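Ribokinase (Cryptococcus neoformans var. grubii serotype A, PDB 6CW5) probably phosphorylates D-ribose at O-5 with magnesium-bound ATP, yielding D-ribose 5-phosphate for nucleotide and amino-acid synthesis or the pentose phosphate pathway. Local coordinates at residues 284-289 against 320-325. Numbering follows the deposited sequence.
Sequences AGYFVA and SVPTLN
Tyr286 reaches out from its helix to the carbonyl of Pro322, and its side chain makes every contact between 284-289 and 320-325. Tyr286 OH donates a hydrogen bond of 2.7 Å to Pro322 O, which lies at the edge of the ring and in its plane. The carbonyl is met obliquely: the C=O...OH angle is 116° and the hydroxyl stands well above the carbonyl plane, away from the lone-pair directions. Tyrosine suits the place because the ring spans the gap between helix and loop while its hydroxyl supplies a hydrogen-bond donor to a backbone oxygen of the irregular loop. CB points toward the loop, and an off-staggered chi1 of -98° accompanies the ring's reach to that oxygen.

Apolar groups line the ring's rim near its plane. Tyr286 CE2 lies 4.1 Å from Val321 CG1, the methyl set anti to the valine's backbone N, and the two side chains run past each other in opposite senses. Compact and branched, Val321 suits a buried place between the ring edge and helix 51-61. Along the other edge, Leu324 CD1 comes within 4.4 Å of Tyr286 CE1, an apolar branch reaching in from an exposed residue. Pro322 adds its ring, with CG 4.1 Å from Tyr286 OH; lacking an N-H, proline offers the tyrosine just its carbonyl as a backbone polar partner.

The loop enters this contact directly after Ser320, a predicted potassium ligand. Tyr286 also packs on Ala307 of helix 297-311, whereas Val321 rests on Phe57, Ala58 and Arg61 of helix 51-61. The loop near the C-terminus of this PfkB-family kinase is thus tied to helix 279-292 beside both of these helices.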
loop_
_atom_site.group_PDB
_atom_site.type_symbol
_atom_site.label_atom_id
_atom_site.label_comp_id
_atom_site.label_asym_id
_atom_site.label_seq_id
_atom_site.Cartn_x
_atom_site.Cartn_y
_atom_site.Cartn_z
ATOM N N ALA A 284 7.600 22.222 -7.268
ATOM C CA ALA A 284 6.834 21.580 -6.203
ATOM C C ALA A 284 7.516 21.729 -4.846
ATOM O O ALA A 284 6.868 22.042 -3.841
ATOM C CB ALA A 284 6.637 20.099 -6.529
ATOM N N GLY A 285 8.822 21.464 -4.783
ATOM C CA GLY A 285 9.517 21.605 -3.513
ATOM C C GLY A 285 9.563 23.045 -3.015
ATOM O O GLY A 285 9.378 23.306 -1.825
ATOM N N TYR A 286 9.808 24.004 -3.915
ATOM C CA TYR A 286 9.754 25.404 -3.506
ATOM C C TYR A 286 8.348 25.811 -3.079
ATOM O O TYR A 286 8.197 26.623 -2.157
ATOM C CB TYR A 286 10.257 26.324 -4.629
ATOM C CG TYR A 286 11.700 26.724 -4.424
ATOM C CD1 TYR A 286 12.023 27.945 -3.830
ATOM C CD2 TYR A 286 12.740 25.856 -4.772
ATOM C CE1 TYR A 286 13.351 28.307 -3.605
ATOM C CE2 TYR A 286 14.079 26.211 -4.550
ATOM C CZ TYR A 286 14.369 27.438 -3.967
ATOM O OH TYR A 286 15.673 27.808 -3.728
ATOM N N PHE A 287 7.313 25.260 -3.722
ATOM C CA PHE A 287 5.952 25.578 -3.302
ATOM C C PHE A 287 5.681 25.074 -1.895
ATOM O O PHE A 287 5.133 25.797 -1.063
ATOM C CB PHE A 287 4.952 24.994 -4.293
ATOM C CG PHE A 287 3.511 25.181 -3.883
ATOM C CD1 PHE A 287 2.909 26.431 -3.966
ATOM C CD2 PHE A 287 2.755 24.102 -3.437
ATOM C CE1 PHE A 287 1.582 26.619 -3.602
ATOM C CE2 PHE A 287 1.432 24.274 -3.064
ATOM C CZ PHE A 287 0.840 25.540 -3.149
ATOM N N VAL A 288 6.041 23.825 -1.616
ATOM C CA VAL A 288 5.884 23.283 -0.269
ATOM C C VAL A 288 6.715 24.074 0.735
ATOM O O VAL A 288 6.237 24.419 1.822
ATOM C CB VAL A 288 6.243 21.787 -0.264
ATOM C CG1 VAL A 288 6.309 21.251 1.166
ATOM C CG2 VAL A 288 5.231 20.980 -1.100
ATOM N N ALA A 289 7.963 24.404 0.390
ATOM C CA ALA A 289 8.738 25.228 1.313
ATOM C C ALA A 289 8.076 26.578 1.539
ATOM O O ALA A 289 8.186 27.144 2.631
ATOM C CB ALA A 289 10.164 25.438 0.806
ATOM N N SER A 320 20.483 21.440 -10.382
ATOM C CA SER A 320 20.113 22.788 -10.806
ATOM C C SER A 320 19.122 23.472 -9.867
ATOM O O SER A 320 18.714 24.608 -10.141
ATOM C CB SER A 320 19.536 22.755 -12.228
ATOM O OG SER A 320 18.388 21.933 -12.319
ATOM N N VAL A 321 18.721 22.820 -8.779
ATOM C CA VAL A 321 17.810 23.445 -7.821
ATOM C C VAL A 321 18.551 24.561 -7.094
ATOM O O VAL A 321 19.521 24.292 -6.368
ATOM C CB VAL A 321 17.245 22.424 -6.824
ATOM C CG1 VAL A 321 16.493 23.154 -5.735
ATOM C CG2 VAL A 321 16.339 21.433 -7.535
ATOM N N PRO A 322 18.135 25.814 -7.247
ATOM C CA PRO A 322 18.872 26.922 -6.626
ATOM C C PRO A 322 18.674 26.958 -5.114
ATOM O O PRO A 322 17.770 26.334 -4.554
ATOM C CB PRO A 322 18.276 28.164 -7.298
ATOM C CG PRO A 322 16.880 27.747 -7.678
ATOM C CD PRO A 322 16.967 26.278 -8.022
ATOM N N THR A 323 19.562 27.702 -4.454
ATOM C CA THR A 323 19.392 28.050 -3.052
ATOM C C THR A 323 18.458 29.255 -2.923
ATOM O O THR A 323 18.123 29.923 -3.903
ATOM C CB THR A 323 20.741 28.354 -2.408
ATOM O OG1 THR A 323 21.346 29.463 -3.083
ATOM C CG2 THR A 323 21.667 27.139 -2.496
ATOM N N LEU A 324 18.033 29.534 -1.691
ATOM C CA LEU A 324 17.060 30.601 -1.450
ATOM C C LEU A 324 17.719 31.965 -1.664
ATOM O O LEU A 324 18.633 32.352 -0.927
ATOM C CB LEU A 324 16.486 30.470 -0.043
ATOM C CG LEU A 324 15.396 31.472 0.342
ATOM C CD1 LEU A 324 14.214 31.387 -0.621
ATOM C CD2 LEU A 324 14.952 31.246 1.779
ATOM N N ASN A 325 17.256 32.698 -2.677
ATOM C CA ASN A 325 17.891 33.956 -3.082
ATOM C C ASN A 325 16.871 35.041 -3.414
ATOM O O ASN A 325 16.589 35.299 -4.584
ATOM C CB ASN A 325 18.804 33.721 -4.290
ATOM C CG ASN A 325 19.988 32.828 -3.965
ATOM O OD1 ASN A 325 20.492 32.100 -4.826
ATOM N ND2 ASN A 325 20.439 32.879 -2.716
#